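Local structure of Blo t 1 allergen (Blomia tropicalis, 5JT8) at residues 99-104 with 228-233; 252-257 with 320-325. The protein probably cleaves proteins as a papain-family cysteine protease and is a mite allergen, its propeptide probably inhibiting it. All blocks are in the same frame, centred on the assembly; numbering follows the deposited sequence. Where two conformers were deposited one is given.

Contact 1 (99-104 with 228-233) and contact 2 (252-257 with 320-325) follow one another along the chain, the first closing before the second opens. Their centres lie about 16 Å apart; the nearest atoms come to about 4 Å without touching. Contact 1 is partly buried near the periphery, where the end of helix 94-100 meets strand 227-230. Contact 2 is buried, about 10 Å from the chain centre, beside strand 250-254 of the larger mixed sheet. The two are related through strand 329-332: it pairs with strand 227-230 of contact 1 and follows the loop of contact 2. Contact 1 thus joins a helix end to a strand, whereas contact 2 joins the mixed sheet to a loop.

Contact 1 of 2, residues 99-104 with 228-233; sequences MEAAKE and YQQLRY
A101 and Q230 form the tight centre of this contact, where the chain leaving helix 94-100 crosses the end of strand 227-230. The extended side chain of Q230 runs alongside A101, its CG 3.7 Å from A101 CA and its NE2 close to the methyl group. A101 CB also comes to 3.4 Å from L231 O, so a small residue fits well here. The link itself is a backbone bond, A102 N to Q230 O, 2.9 Å long and nearly straight at the hydrogen (174°). Q230 O is gripped twice, since Q229 NE2 also donates to it at 3.0 Å, from the opposite face of the carbonyl plane. Q229 manages this by bending at chi2 (71°), which folds its amide back over the following peptide and beside A102 CB. A102 O in turn receives a CA-H...O contact from R232 CA at 3.2 Å.

Beyond A102 the packing gives way to solvent. Water fills in where the backbones part: one molecule joins A102 O to Y233 N, another lies 2.7 Å from E104 O and 3.0 Å from R232 N. R232 CB lies 3.5 Å from E104 O, and K103 O sits at the guanidinium edge. E104 and R232 carry opposite charges, but their charged atoms do not meet; long polar chains such as these suit a surface bordering solvent. At the other end a water links Q230 N with E100 O, the latter weakly.

Strand 227-230 pairs with strand 329-332 behind this region, Q229 bonding to Y330 through the backbone. Helix 187-196 packs against Y228 and Q230, while Y233 makes a cation-pi contact with K98 of helix 94-100.

Contact 2 of 2, residues 252-257 with 320-325; sequences IYMHGS and NSLGIN
An inverse gamma turn centred on H255 ends strand 250-254, and the tight turns of 320-325 lie against it in the papain-like protease fold. H255 N donates to L322 O at 3.0 Å, a bent bond (140° at the hydrogen). The same oxygen lies 3.1 Å from M254 CB, so the base of the M254 side chain is tightly packed against the turn. Positive phi by itself favours glycine at G323, while L322 adopts it despite having a side chain; backbone bonds from G323 N to N320 O and from I324 N to S321 O hold the turns.

Apolar side chains fill the interface. I252 CD1 reaches I324 CG1 at 3.8 Å, the two branched chains crossing obliquely. M254 and L322 lie side by side, pointing the same way; flexible M254 folds at both chi2 and chi3, bringing CE to 4.1 Å from L322 CD1. The other leucine methyl, CD2, lies by H255 CB and meets the imidazole obliquely, while H255 ND1 is bonded to D276.

Between the backbones, Y253 O and G323 O approach to 2.9 Å, two acceptors with no bond between them. A water 2.6 Å from Y253 O and 2.7 Å from I324 O can donate to either, but has more acceptors in reach than protons.

Strand 250-254 pairs antiparallel with strand 281-291: I252 and V283 are joined by backbone hydrogen bonding, and the I252 side chain packs on V283 and L285. I324 and S321 touch V315, so the 320-325 loop meets both strand 250-254 and strand 312-316.

Contact 1 of 2, residues 99-104 with 228-233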
ATOM      1  N   MET A  99      12.875  -9.705  11.853  1.00 45.25           N
ATOM      2  CA  MET A  99      13.480 -11.032  11.959  1.00 49.45           C
ATOM      3  C   MET A  99      13.494 -11.802  10.631  1.00 48.76           C
ATOM      4  O   MET A  99      14.385 -12.606  10.374  1.00 48.54           O
ATOM      5  CB  MET A  99      12.745 -11.831  13.037  1.00 59.86           C
ATOM      6  CG  MET A  99      13.191 -13.270  13.193  1.00 65.31           C
ATOM      7  SD  MET A  99      12.361 -14.035  14.601  1.00104.19           S
ATOM      8  CE  MET A  99      10.672 -13.482  14.352  1.00 68.76           C
ATOM      9  N   GLU A 100      12.526 -11.540   9.766  1.00 48.60           N
ATOM     10  CA  GLU A 100      12.438 -12.292   8.519  1.00 50.63           C
ATOM     11  C   GLU A 100      13.285 -11.698   7.369  1.00 43.44           C
ATOM     12  O   GLU A 100      13.547 -12.358   6.370  1.00 41.09           O
ATOM     13  CB  GLU A 100      10.970 -12.402   8.120  1.00 58.49           C
ATOM     14  CG  GLU A 100      10.137 -13.199   9.137  1.00 68.03           C
ATOM     15  CD  GLU A 100      10.608 -14.642   9.304  1.00 70.37           C
ATOM     16  OE1 GLU A 100      10.869 -15.319   8.277  1.00 67.32           O
ATOM     17  OE2 GLU A 100      10.751 -15.084  10.468  1.00 72.86           O
ATOM     18  N   ALA A 101      13.737 -10.464   7.524  1.00 36.01           N
ATOM     19  CA  ALA A 101      14.510  -9.799   6.481  1.00 34.80           C
ATOM     20  C   ALA A 101      15.849 -10.472   6.174  1.00 31.92           C
ATOM     21  O   ALA A 101      16.462 -11.069   7.055  1.00 30.33           O
ATOM     22  CB  ALA A 101      14.750  -8.355   6.880  1.00 38.41           C
ATOM     23  N   ALA A 102      16.310 -10.361   4.932  1.00 25.42           N
ATOM     24  CA  ALA A 102      17.712 -10.657   4.631  1.00 30.78           C
ATOM     25  C   ALA A 102      18.605  -9.837   5.576  1.00 34.53           C
ATOM     26  O   ALA A 102      18.202  -8.769   6.035  1.00 30.95           O
ATOM     27  CB  ALA A 102      18.041 -10.348   3.173  1.00 30.12           C
ATOM     28  N   LYS A 103      19.794 -10.350   5.886  1.00 30.41           N
ATOM     29  CA  LYS A 103      20.706  -9.650   6.792  1.00 31.52           C
ATOM     30  C   LYS A 103      21.756  -8.844   6.027  1.00 32.48           C
ATOM     31  O   LYS A 103      22.390  -7.961   6.592  1.00 38.04           O
ATOM     32  CB  LYS A 103      21.400 -10.644   7.742  1.00 32.13           C
ATOM     33  CG  LYS A 103      20.423 -11.462   8.577  1.00 37.45           C
ATOM     34  CD  LYS A 103      19.380 -10.558   9.227  1.00 43.06           C
ATOM     35  CE  LYS A 103      18.346 -11.359  10.020  1.00 52.99           C
ATOM     36  NZ  LYS A 103      17.416 -12.154   9.148  1.00 53.11           N
ATOM     37  N   GLU A 104      21.920  -9.138   4.742  1.00 29.07           N
ATOM     38  CA  GLU A 104      22.965  -8.512   3.939  1.00 31.70           C
ATOM     39  C   GLU A 104      22.374  -7.743   2.773  1.00 31.92           C
ATOM     40  O   GLU A 104      21.261  -8.050   2.349  1.00 31.65           O
ATOM     41  CB  GLU A 104      23.938  -9.573   3.415  1.00 31.34           C
ATOM     42  CG  GLU A 104      24.744 -10.244   4.503  1.00 27.70           C
ATOM     43  CD  GLU A 104      25.572  -9.263   5.287  1.00 33.60           C
ATOM     44  OE1 GLU A 104      26.167  -8.353   4.668  1.00 36.40           O
ATOM     45  OE2 GLU A 104      25.632  -9.401   6.528  1.00 34.23           O
ATOM     46  N   TYR A 228       9.057 -15.777  -1.992  1.00 27.09           N
ATOM     47  CA  TYR A 228       9.172 -14.345  -1.774  1.00 25.58           C
ATOM     48  C   TYR A 228      10.395 -14.076  -0.912  1.00 27.21           C
ATOM     49  O   TYR A 228      10.866 -14.962  -0.201  1.00 26.56           O
ATOM     50  CB  TYR A 228       7.914 -13.796  -1.107  1.00 24.16           C
ATOM     51  CG  TYR A 228       7.671 -14.362   0.273  1.00 28.61           C
ATOM     52  CD1 TYR A 228       6.970 -15.548   0.440  1.00 32.57           C
ATOM     53  CD2 TYR A 228       8.144 -13.712   1.412  1.00 27.37           C
ATOM     54  CE1 TYR A 228       6.734 -16.064   1.705  1.00 36.38           C
ATOM     55  CE2 TYR A 228       7.918 -14.232   2.682  1.00 29.42           C
ATOM     56  CZ  TYR A 228       7.220 -15.398   2.821  1.00 37.61           C
ATOM     57  OH  TYR A 228       6.989 -15.904   4.082  1.00 44.89           O
ATOM     58  N   GLN A 229      10.926 -12.866  -0.982  1.00 27.60           N
ATOM     59  CA  GLN A 229      12.103 -12.537  -0.178  1.00 27.89           C
ATOM     60  C   GLN A 229      12.044 -11.097   0.279  1.00 25.44           C
ATOM     61  O   GLN A 229      11.866 -10.190  -0.527  1.00 25.35           O
ATOM     62  CB  GLN A 229      13.396 -12.784  -0.965  1.00 23.04           C
ATOM     63  CG  GLN A 229      14.676 -12.304  -0.233  1.00 33.47           C
ATOM     64  CD  GLN A 229      15.035 -13.174   0.973  1.00 32.27           C
ATOM     65  OE1 GLN A 229      15.175 -14.395   0.850  1.00 31.51           O
ATOM     66  NE2 GLN A 229      15.184 -12.545   2.143  1.00 23.32           N
ATOM     67  N   GLN A 230      12.198 -10.894   1.576  1.00 23.70           N
ATOM     68  CA  GLN A 230      12.214  -9.553   2.141  1.00 24.23           C
ATOM     69  C   GLN A 230      13.622  -9.044   2.207  1.00 26.26           C
ATOM     70  O   GLN A 230      14.484  -9.725   2.758  1.00 30.85           O
ATOM     71  CB  GLN A 230      11.609  -9.552   3.527  1.00 21.01           C
ATOM     72  CG  GLN A 230      11.911  -8.314   4.340  1.00 32.18           C
ATOM     73  CD  GLN A 230      10.986  -8.200   5.540  1.00 39.97           C
ATOM     74  OE1 GLN A 230       9.923  -8.804   5.560  1.00 46.21           O
ATOM     75  NE2 GLN A 230      11.393  -7.438   6.543  1.00 35.84           N
ATOM     76  N   LEU A 231      13.861  -7.861   1.650  1.00 26.08           N
ATOM     77  CA  LEU A 231      15.206  -7.299   1.624  1.00 22.36           C
ATOM     78  C   LEU A 231      15.651  -6.827   3.020  1.00 27.29           C
ATOM     79  O   LEU A 231      14.840  -6.667   3.943  1.00 24.93           O
ATOM     80  CB  LEU A 231      15.302  -6.131   0.630  1.00 20.95           C
ATOM     81  CG  LEU A 231      15.050  -6.337  -0.877  1.00 26.41           C
ATOM     82  CD1 LEU A 231      15.371  -5.036  -1.645  1.00 28.25           C
ATOM     83  CD2 LEU A 231      15.856  -7.497  -1.460  1.00 21.79           C
ATOM     84  N   ARG A 232      16.960  -6.633   3.149  1.00 25.37           N
ATOM     85  CA  ARG A 232      17.595  -6.077   4.341  1.00 27.85           C
ATOM     86  C   ARG A 232      16.907  -4.786   4.799  1.00 27.27           C
ATOM     87  O   ARG A 232      16.559  -3.951   3.967  1.00 22.49           O
ATOM     88  CB  ARG A 232      19.074  -5.826   4.026  1.00 32.40           C
ATOM     89  CG  ARG A 232      19.820  -4.978   5.013  1.00 44.77           C
ATOM     90  CD  ARG A 232      21.214  -4.659   4.491  1.00 49.65           C
ATOM     91  NE  ARG A 232      21.866  -3.687   5.355  1.00 58.31           N
ATOM     92  CZ  ARG A 232      21.941  -2.386   5.102  1.00 62.05           C
ATOM     93  NH1 ARG A 232      21.433  -1.887   3.983  1.00 63.27           N
ATOM     94  NH2 ARG A 232      22.545  -1.581   5.960  1.00 68.29           N
ATOM     95  N   TYR A 233      16.683  -4.655   6.107  1.00 30.87           N
ATOM     96  CA  TYR A 233      16.171  -3.423   6.706  1.00 32.94           C
ATOM     97  C   TYR A 233      17.049  -2.253   6.283  1.00 34.38           C
ATOM     98  O   TYR A 233      18.274  -2.387   6.230  1.00 28.74           O
ATOM     99  CB  TYR A 233      16.130  -3.543   8.242  1.00 33.81           C
ATOM    100  CG  TYR A 233      15.447  -2.376   8.950  1.00 37.72           C
ATOM    101  CD1 TYR A 233      14.059  -2.258   8.960  1.00 35.60           C
ATOM    102  CD2 TYR A 233      16.194  -1.396   9.621  1.00 32.76           C
ATOM    103  CE1 TYR A 233      13.425  -1.193   9.612  1.00 37.24           C
ATOM    104  CE2 TYR A 233      15.568  -0.334  10.273  1.00 35.72           C
ATOM    105  CZ  TYR A 233      14.184  -0.237  10.261  1.00 40.54           C
ATOM    106  OH  TYR A 233      13.553   0.813  10.897  1.00 45.70           O
TER
HETATM  107  O   HOH W   1      11.779 -13.063   3.601  1.00 31.96           O
HETATM  108  O   HOH W   2       8.529 -13.836   6.440  1.00 44.40           O
HETATM  109  O   HOH W   3      17.897  -6.835   7.881  1.00 29.95           O
HETATM  110  O   HOH W   4      18.952  -7.469   1.039  1.00 26.72           O

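Contact 2 of 2, residues 252-257 with 320-325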
ATOM      1  N   ILE A 252       6.275  -2.457  -0.196  1.00 25.26           N
ATOM      2  CA  ILE A 252       6.991  -1.714   0.829  1.00 27.03           C
ATOM      3  C   ILE A 252       6.037  -1.351   1.966  1.00 25.59           C
ATOM      4  O   ILE A 252       4.828  -1.297   1.792  1.00 25.90           O
ATOM      5  CB  ILE A 252       7.631  -0.405   0.288  1.00 22.78           C
ATOM      6  CG1 ILE A 252       6.545   0.538  -0.233  1.00 21.42           C
ATOM      7  CG2 ILE A 252       8.628  -0.689  -0.828  1.00 22.15           C
ATOM      8  CD1 ILE A 252       7.006   1.986  -0.374  1.00 23.76           C
ATOM      9  N   TYR A 253       6.598  -1.127   3.141  1.00 24.48           N
ATOM     10  CA  TYR A 253       5.836  -0.643   4.280  0.51 32.04           C
ATOM     11  C   TYR A 253       6.298   0.743   4.634  1.00 38.48           C
ATOM     12  O   TYR A 253       7.495   0.980   4.782  1.00 40.04           O
ATOM     13  CB  TYR A 253       5.996  -1.558   5.478  0.51 32.88           C
ATOM     14  CG  TYR A 253       4.974  -2.651   5.520  0.51 31.31           C
ATOM     15  CD1 TYR A 253       5.075  -3.742   4.679  0.51 25.68           C
ATOM     16  CD2 TYR A 253       3.896  -2.586   6.395  0.51 32.56           C
ATOM     17  CE1 TYR A 253       4.147  -4.744   4.714  0.51 30.45           C
ATOM     18  CE2 TYR A 253       2.954  -3.594   6.435  0.51 34.62           C
ATOM     19  CZ  TYR A 253       3.087  -4.675   5.589  0.51 31.56           C
ATOM     20  OH  TYR A 253       2.161  -5.692   5.608  0.51 34.14           O
ATOM     21  N   MET A 254       5.356   1.666   4.760  1.00 31.70           N
ATOM     22  CA  MET A 254       5.737   3.030   5.028  1.00 36.62           C
ATOM     23  C   MET A 254       4.753   3.743   5.951  1.00 36.43           C
ATOM     24  O   MET A 254       3.850   3.133   6.522  1.00 34.26           O
ATOM     25  CB  MET A 254       5.918   3.786   3.703  1.00 37.20           C
ATOM     26  CG  MET A 254       4.927   3.416   2.633  1.00 36.89           C
ATOM     27  SD  MET A 254       3.386   4.284   2.919  1.00 41.71           S
ATOM     28  CE  MET A 254       4.009   5.968   2.993  1.00 33.76           C
ATOM     29  N   HIS A 255       4.962   5.042   6.116  1.00 35.94           N
ATOM     30  CA  HIS A 255       4.181   5.828   7.048  1.00 40.08           C
ATOM     31  C   HIS A 255       2.998   6.468   6.306  1.00 40.43           C
ATOM     32  O   HIS A 255       3.024   7.654   5.971  1.00 42.04           O
ATOM     33  CB  HIS A 255       5.073   6.887   7.723  1.00 29.48           C
ATOM     34  CG  HIS A 255       4.435   7.549   8.903  1.00 40.44           C
ATOM     35  ND1 HIS A 255       5.145   8.323   9.798  1.00 47.38           N
ATOM     36  CD2 HIS A 255       3.154   7.540   9.346  1.00 39.96           C
ATOM     37  CE1 HIS A 255       4.329   8.763  10.739  1.00 48.34           C
ATOM     38  NE2 HIS A 255       3.115   8.308  10.485  1.00 41.71           N
ATOM     39  N   GLY A 256       1.969   5.669   6.038  1.00 37.36           N
ATOM     40  CA  GLY A 256       0.836   6.128   5.250  1.00 35.66           C
ATOM     41  C   GLY A 256      -0.008   7.213   5.906  1.00 35.89           C
ATOM     42  O   GLY A 256      -0.616   8.019   5.203  1.00 35.91           O
ATOM     43  N   SER A 257      -0.037   7.253   7.239  1.00 38.56           N
ATOM     44  CA  SER A 257      -0.917   8.190   7.942  1.00 46.02           C
ATOM     45  C   SER A 257      -0.305   9.588   8.094  1.00 50.15           C
ATOM     46  O   SER A 257      -0.966  10.506   8.586  1.00 51.78           O
ATOM     47  CB  SER A 257      -1.314   7.638   9.318  1.00 43.89           C
ATOM     48  OG  SER A 257      -0.196   7.448  10.166  1.00 42.18           O
ATOM     49  N   ASN A 320      15.276   7.513   2.552  1.00 26.32           N
ATOM     50  CA  ASN A 320      14.362   6.610   3.242  1.00 28.23           C
ATOM     51  C   ASN A 320      13.149   7.379   3.710  1.00 31.30           C
ATOM     52  O   ASN A 320      12.729   7.266   4.858  1.00 27.74           O
ATOM     53  CB  ASN A 320      15.036   5.917   4.446  1.00 25.51           C
ATOM     54  CG  ASN A 320      14.134   4.850   5.075  1.00 31.56           C
ATOM     55  OD1 ASN A 320      13.181   4.375   4.437  1.00 28.26           O
ATOM     56  ND2 ASN A 320      14.410   4.495   6.332  1.00 28.61           N
ATOM     57  N   SER A 321      12.637   8.224   2.826  1.00 32.92           N
ATOM     58  CA  SER A 321      11.506   9.067   3.151  1.00 34.85           C
ATOM     59  C   SER A 321      10.321   8.199   3.582  1.00 29.79           C
ATOM     60  O   SER A 321       9.983   7.219   2.911  1.00 26.07           O
ATOM     61  CB  SER A 321      11.137   9.942   1.948  1.00 27.82           C
ATOM     62  OG  SER A 321       9.985  10.702   2.230  1.00 30.00           O
ATOM     63  N   LEU A 322       9.729   8.544   4.721  1.00 27.35           N
ATOM     64  CA  LEU A 322       8.573   7.819   5.241  1.00 27.03           C
ATOM     65  C   LEU A 322       8.812   6.315   5.430  1.00 25.97           C
ATOM     66  O   LEU A 322       7.867   5.549   5.401  1.00 28.67           O
ATOM     67  CB  LEU A 322       7.369   8.019   4.312  1.00 26.96           C
ATOM     68  CG  LEU A 322       6.832   9.437   4.148  1.00 35.32           C
ATOM     69  CD1 LEU A 322       6.065   9.536   2.856  1.00 33.40           C
ATOM     70  CD2 LEU A 322       5.926   9.819   5.323  1.00 33.77           C
ATOM     71  N   GLY A 323      10.068   5.900   5.584  1.00 30.37           N
ATOM     72  CA  GLY A 323      10.398   4.493   5.791  1.00 24.77           C
ATOM     73  C   GLY A 323      10.191   3.563   4.594  1.00 33.64           C
ATOM     74  O   GLY A 323      10.089   2.345   4.755  1.00 23.66           O
ATOM     75  N   ILE A 324      10.151   4.136   3.395  1.00 23.60           N
ATOM     76  CA  ILE A 324       9.995   3.381   2.152  1.00 22.76           C
ATOM     77  C   ILE A 324      10.990   2.220   2.011  1.00 26.53           C
ATOM     78  O   ILE A 324      10.625   1.135   1.545  1.00 22.04           O
ATOM     79  CB  ILE A 324      10.144   4.330   0.940  1.00 23.21           C
ATOM     80  CG1 ILE A 324       8.841   5.098   0.718  1.00 24.82           C
ATOM     81  CG2 ILE A 324      10.565   3.579  -0.336  1.00 22.36           C
ATOM     82  CD1 ILE A 324       9.024   6.319  -0.179  1.00 24.42           C
ATOM     83  N   ASN A 325      12.235   2.443   2.427  1.00 22.15           N
ATOM     84  CA  ASN A 325      13.269   1.409   2.345  1.00 21.51           C
ATOM     85  C   ASN A 325      13.303   0.399   3.501  1.00 27.99           C
ATOM     86  O   ASN A 325      14.186  -0.456   3.543  1.00 29.28           O
ATOM     87  CB  ASN A 325      14.662   2.056   2.268  1.00 24.57           C
ATOM     88  CG  ASN A 325      14.831   2.965   1.069  1.00 29.25           C
ATOM     89  OD1 ASN A 325      14.147   3.981   0.941  1.00 22.91           O
ATOM     90  ND2 ASN A 325      15.770   2.609   0.186  1.00 28.60           N
TER
HETATM   91  O   HOH W   5       9.382  -0.302   3.477  1.00 27.12           O